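Local coordinates for protein EpsJ (Vibrio vulnificus, PDB 2RET) that is a pseudopilin of the type 2 secretion system that binds the pseudopilin EpsI and probably forms part of the pseudopilus that drives protein export, at residues Leu25-Arg33 / Val88-Arg99. Sequence-based numbering, arbitrary orientation.
Sequences LVMMDSDFR and VGYRIKDERLER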
loop_
_atom_site.group_PDB
_atom_site.type_symbol
_atom_site.label_atom_id
_atom_site.label_comp_id
_atom_site.label_asym_id
_atom_site.label_seq_id
_atom_site.Cartn_x
_atom_site.Cartn_y
_atom_site.Cartn_z
ATOM N N LEU B 25 16.353 23.738 3.842
ATOM C CA LEU B 25 16.618 22.308 3.991
ATOM C C LEU B 25 15.329 21.529 4.129
ATOM O O LEU B 25 15.233 20.389 3.662
ATOM C CB LEU B 25 17.510 22.033 5.214
ATOM C CG LEU B 25 19.006 22.409 5.140
ATOM C CD1 LEU B 25 19.677 22.135 6.455
ATOM C CD2 LEU B 25 19.708 21.665 4.037
ATOM N N VAL B 26 14.355 22.122 4.818
ATOM C CA VAL B 26 13.038 21.507 4.954
ATOM C C VAL B 26 12.387 21.335 3.595
ATOM O O VAL B 26 11.895 20.274 3.279
ATOM C CB VAL B 26 12.107 22.303 5.949
ATOM C CG1 VAL B 26 10.617 21.865 5.851
ATOM C CG2 VAL B 26 12.612 22.145 7.351
HETATM N N MSE B 27 12.392 22.392 2.800
HETATM C CA MSE B 27 11.878 22.366 1.421
HETATM C C MSE B 27 12.553 21.329 0.524
HETATM O O MSE B 27 11.895 20.589 -0.197
HETATM C CB MSE B 27 12.005 23.752 0.811
HETATM C CG MSE B 27 11.358 23.864 -0.565
HETATM SE SE MSE B 27 9.386 23.864 -0.501
HETATM C CE MSE B 27 9.275 25.852 -0.347
HETATM N N MSE B 28 13.862 21.276 0.581
HETATM C CA MSE B 28 14.648 20.296 -0.181
HETATM C C MSE B 28 14.448 18.876 0.274
HETATM O O MSE B 28 14.466 17.961 -0.540
HETATM C CB MSE B 28 16.124 20.607 -0.075
HETATM C CG MSE B 28 16.462 21.965 -0.614
HETATM SE SE MSE B 28 18.366 22.362 -0.420
HETATM C CE MSE B 28 19.165 20.735 -1.159
ATOM N N ASP B 29 14.252 18.693 1.572
ATOM C CA ASP B 29 13.915 17.383 2.129
ATOM C C ASP B 29 12.587 16.953 1.563
ATOM O O ASP B 29 12.418 15.790 1.169
ATOM C CB ASP B 29 13.819 17.406 3.668
ATOM C CG ASP B 29 15.056 16.836 4.370
ATOM O OD1 ASP B 29 15.791 16.051 3.786
ATOM O OD2 ASP B 29 15.260 17.099 5.575
ATOM N N SER B 30 11.643 17.884 1.520
ATOM C CA SER B 30 10.301 17.556 1.046
ATOM C C SER B 30 10.343 17.085 -0.408
ATOM O O SER B 30 9.608 16.170 -0.767
ATOM C CB SER B 30 9.318 18.731 1.220
ATOM O OG SER B 30 9.519 19.791 0.254
ATOM N N ASP B 31 11.202 17.706 -1.218
ATOM C CA ASP B 31 11.260 17.453 -2.661
ATOM C C ASP B 31 12.102 16.221 -3.006
ATOM O O ASP B 31 11.642 15.315 -3.674
ATOM C CB ASP B 31 11.827 18.659 -3.423
ATOM C CG ASP B 31 10.868 19.824 -3.518
ATOM O OD1 ASP B 31 9.629 19.643 -3.475
ATOM O OD2 ASP B 31 11.370 20.968 -3.673
ATOM N N PHE B 32 13.342 16.220 -2.560
ATOM C CA PHE B 32 14.273 15.189 -2.927
ATOM C C PHE B 32 13.991 13.827 -2.281
ATOM O O PHE B 32 14.431 12.782 -2.810
ATOM C CB PHE B 32 15.695 15.640 -2.652
ATOM C CG PHE B 32 16.190 16.666 -3.604
ATOM C CD1 PHE B 32 16.659 16.296 -4.839
ATOM C CD2 PHE B 32 16.236 18.002 -3.245
ATOM C CE1 PHE B 32 17.127 17.246 -5.728
ATOM C CE2 PHE B 32 16.667 18.962 -4.146
ATOM C CZ PHE B 32 17.123 18.578 -5.393
ATOM N N ARG B 33 13.283 13.813 -1.157
ATOM C CA ARG B 33 12.859 12.551 -0.581
ATOM C C ARG B 33 11.593 11.961 -1.252
ATOM O O ARG B 33 11.257 10.800 -1.004
ATOM C CB ARG B 33 12.642 12.677 0.928
ATOM C CG ARG B 33 13.895 12.891 1.740
ATOM C CD ARG B 33 13.458 13.125 3.149
ATOM N NE ARG B 33 14.479 13.432 4.144
ATOM C CZ ARG B 33 15.127 12.533 4.886
ATOM N NH1 ARG B 33 14.928 11.234 4.746
ATOM N NH2 ARG B 33 15.982 12.955 5.805
ATOM N N VAL B 88 9.073 19.734 -9.913
ATOM C CA VAL B 88 9.865 20.750 -9.224
ATOM C C VAL B 88 11.277 20.865 -9.877
ATOM O O VAL B 88 11.773 19.931 -10.463
ATOM C CB VAL B 88 10.042 20.440 -7.710
ATOM C CG1 VAL B 88 8.694 20.245 -7.039
ATOM C CG2 VAL B 88 10.956 19.241 -7.513
ATOM N N GLY B 89 11.894 22.024 -9.779
ATOM C CA GLY B 89 13.303 22.153 -10.113
ATOM C C GLY B 89 14.055 23.135 -9.244
ATOM O O GLY B 89 13.481 23.844 -8.467
ATOM N N TYR B 90 15.377 23.131 -9.351
ATOM C CA TYR B 90 16.217 24.054 -8.579
ATOM C C TYR B 90 17.205 24.688 -9.561
ATOM O O TYR B 90 17.627 24.058 -10.538
ATOM C CB TYR B 90 16.963 23.322 -7.437
ATOM C CG TYR B 90 16.082 22.914 -6.276
ATOM C CD1 TYR B 90 15.219 21.826 -6.356
ATOM C CD2 TYR B 90 16.075 23.654 -5.101
ATOM C CE1 TYR B 90 14.395 21.496 -5.282
ATOM C CE2 TYR B 90 15.271 23.322 -4.061
ATOM C CZ TYR B 90 14.439 22.247 -4.148
ATOM O OH TYR B 90 13.667 21.958 -3.058
ATOM N N ARG B 91 17.531 25.935 -9.313
ATOM C CA ARG B 91 18.507 26.649 -10.126
ATOM C C ARG B 91 19.137 27.749 -9.306
ATOM O O ARG B 91 18.620 28.099 -8.228
ATOM C CB ARG B 91 17.804 27.261 -11.330
ATOM C CG ARG B 91 16.768 28.247 -10.934
ATOM C CD ARG B 91 16.188 28.941 -12.080
ATOM N NE ARG B 91 15.448 30.115 -11.638
ATOM C CZ ARG B 91 14.350 30.571 -12.238
ATOM N NH1 ARG B 91 13.850 29.958 -13.307
ATOM N NH2 ARG B 91 13.739 31.647 -11.767
ATOM N N ILE B 92 20.226 28.316 -9.815
ATOM C CA ILE B 92 20.831 29.504 -9.220
ATOM C C ILE B 92 20.527 30.713 -10.105
ATOM O O ILE B 92 20.726 30.676 -11.317
ATOM C CB ILE B 92 22.381 29.376 -9.025
ATOM C CG1 ILE B 92 22.743 28.118 -8.213
ATOM C CG2 ILE B 92 22.993 30.673 -8.375
ATOM C CD1 ILE B 92 22.352 28.167 -6.764
ATOM N N LYS B 93 20.035 31.776 -9.486
ATOM C CA LYS B 93 19.906 33.069 -10.140
ATOM C C LYS B 93 20.516 34.137 -9.271
ATOM O O LYS B 93 20.025 34.393 -8.183
ATOM C CB LYS B 93 18.458 33.397 -10.407
ATOM C CG LYS B 93 17.995 32.877 -11.728
ATOM C CD LYS B 93 18.499 33.773 -12.832
ATOM C CE LYS B 93 18.998 32.948 -13.972
ATOM N NZ LYS B 93 19.747 33.742 -14.986
ATOM N N ASP B 94 21.603 34.725 -9.762
ATOM C CA ASP B 94 22.317 35.777 -9.086
ATOM C C ASP B 94 22.639 35.419 -7.648
ATOM O O ASP B 94 22.269 36.117 -6.708
ATOM C CB ASP B 94 21.561 37.083 -9.241
ATOM C CG ASP B 94 21.655 37.636 -10.679
ATOM O OD1 ASP B 94 22.792 37.881 -11.179
ATOM O OD2 ASP B 94 20.590 37.815 -11.301
ATOM N N GLU B 95 23.332 34.283 -7.528
ATOM C CA GLU B 95 23.746 33.699 -6.263
ATOM C C GLU B 95 22.585 33.438 -5.293
ATOM O O GLU B 95 22.758 33.456 -4.083
ATOM C CB GLU B 95 24.861 34.560 -5.655
ATOM C CG GLU B 95 26.141 34.436 -6.476
ATOM C CD GLU B 95 27.297 35.288 -5.969
ATOM O OE1 GLU B 95 27.053 36.265 -5.201
ATOM O OE2 GLU B 95 28.452 34.980 -6.369
ATOM N N ARG B 96 21.405 33.208 -5.852
ATOM C CA ARG B 96 20.255 32.738 -5.107
ATOM C C ARG B 96 19.869 31.330 -5.580
ATOM O O ARG B 96 19.689 31.100 -6.780
ATOM C CB ARG B 96 19.032 33.616 -5.359
ATOM C CG ARG B 96 18.862 34.805 -4.489
ATOM C CD ARG B 96 17.435 35.370 -4.725
ATOM N NE ARG B 96 17.085 35.410 -6.159
ATOM C CZ ARG B 96 17.324 36.439 -6.984
ATOM N NH1 ARG B 96 17.885 37.565 -6.549
ATOM N NH2 ARG B 96 16.984 36.356 -8.260
ATOM N N LEU B 97 19.711 30.410 -4.638
ATOM C CA LEU B 97 19.019 29.173 -4.921
ATOM C C LEU B 97 17.504 29.478 -4.981
ATOM O O LEU B 97 16.934 30.099 -4.089
ATOM C CB LEU B 97 19.359 28.061 -3.886
ATOM C CG LEU B 97 18.826 26.663 -4.234
ATOM C CD1 LEU B 97 19.643 26.068 -5.370
ATOM C CD2 LEU B 97 18.834 25.757 -3.003
ATOM N N GLU B 98 16.892 29.069 -6.084
ATOM C CA GLU B 98 15.481 29.211 -6.331
ATOM C C GLU B 98 14.907 27.848 -6.591
ATOM O O GLU B 98 15.564 27.037 -7.194
ATOM C CB GLU B 98 15.268 30.083 -7.568
ATOM C CG GLU B 98 15.710 31.513 -7.299
ATOM C CD GLU B 98 15.268 32.478 -8.342
ATOM O OE1 GLU B 98 15.014 32.097 -9.503
ATOM O OE2 GLU B 98 15.175 33.654 -7.982
ATOM N N ARG B 99 13.690 27.613 -6.102
ATOM C CA ARG B 99 12.935 26.387 -6.337
ATOM C C ARG B 99 11.755 26.731 -7.223
ATOM O O ARG B 99 11.085 27.730 -7.003
ATOM C CB ARG B 99 12.435 25.793 -5.021
ATOM C CG ARG B 99 11.627 24.458 -5.193
ATOM C CD ARG B 99 10.304 24.589 -4.524
ATOM N NE ARG B 99 9.660 23.317 -4.326
ATOM C CZ ARG B 99 8.420 23.161 -3.887
ATOM N NH1 ARG B 99 7.665 24.194 -3.583
ATOM N NH2 ARG B 99 7.935 21.943 -3.764
#
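Asp-31, buried near the C-terminal end of helix 10-32, receives bonds from both Arg-99 and Tyr-90 on its carboxylate. Arg-99 meets it side-on in a salt bridge that uses two nitrogens and one oxygen for each: Arg-99 NH2 to Asp-31 OD1 at 2.9 Å and Arg-99 NE to Asp-31 OD2 at 3.0 Å, both on syn lone pairs. The two flat groups are roughly parallel, but the acid oxygens are tilted out of the guanidinium plane. Tyr-90 OH donates to Asp-31 OD2 over 2.6 Å from the anti side, which leaves that oxygen gripped by two donors. OD1 has a further partner in Arg-70 of strand 64-74; two arginines and a phenol would be expected to keep the buried acid ionised.

This is the packing of a type IV pilin-like fold: the C-terminal part of a long N-terminal helix lies against an antiparallel sheet, here over the hairpin of strands 79-93 and 96-102. The axis of 25-32 makes 43° with strand segment 96-99 and 134° with 88-93, N-to-C directions compared.

One turn back from Asp-31, Met-27, a selenomethionine, folds over the same arginine. With CG anti to the backbone N and bends at the next two torsions, its SE sits over the centre of the guanidinium face, 3.5 Å from Arg-99 NH1.

Apolar contacts fill the rest. Phe-32 brings CE2 over one face of the Tyr-90 ring, 3.6 Å from CE1, the two rings inclined at 31°; Arg-99 CG lies over the opposite face, toward the rim, so the ring is held between them. Met-28, also a selenomethionine, lays CG 3.9 Å from Tyr-90 CE2 and its SE comes to 4.3 Å from Leu-97 CD2, while its side chain also touches Val-151 and Leu-153 of strand 148-155.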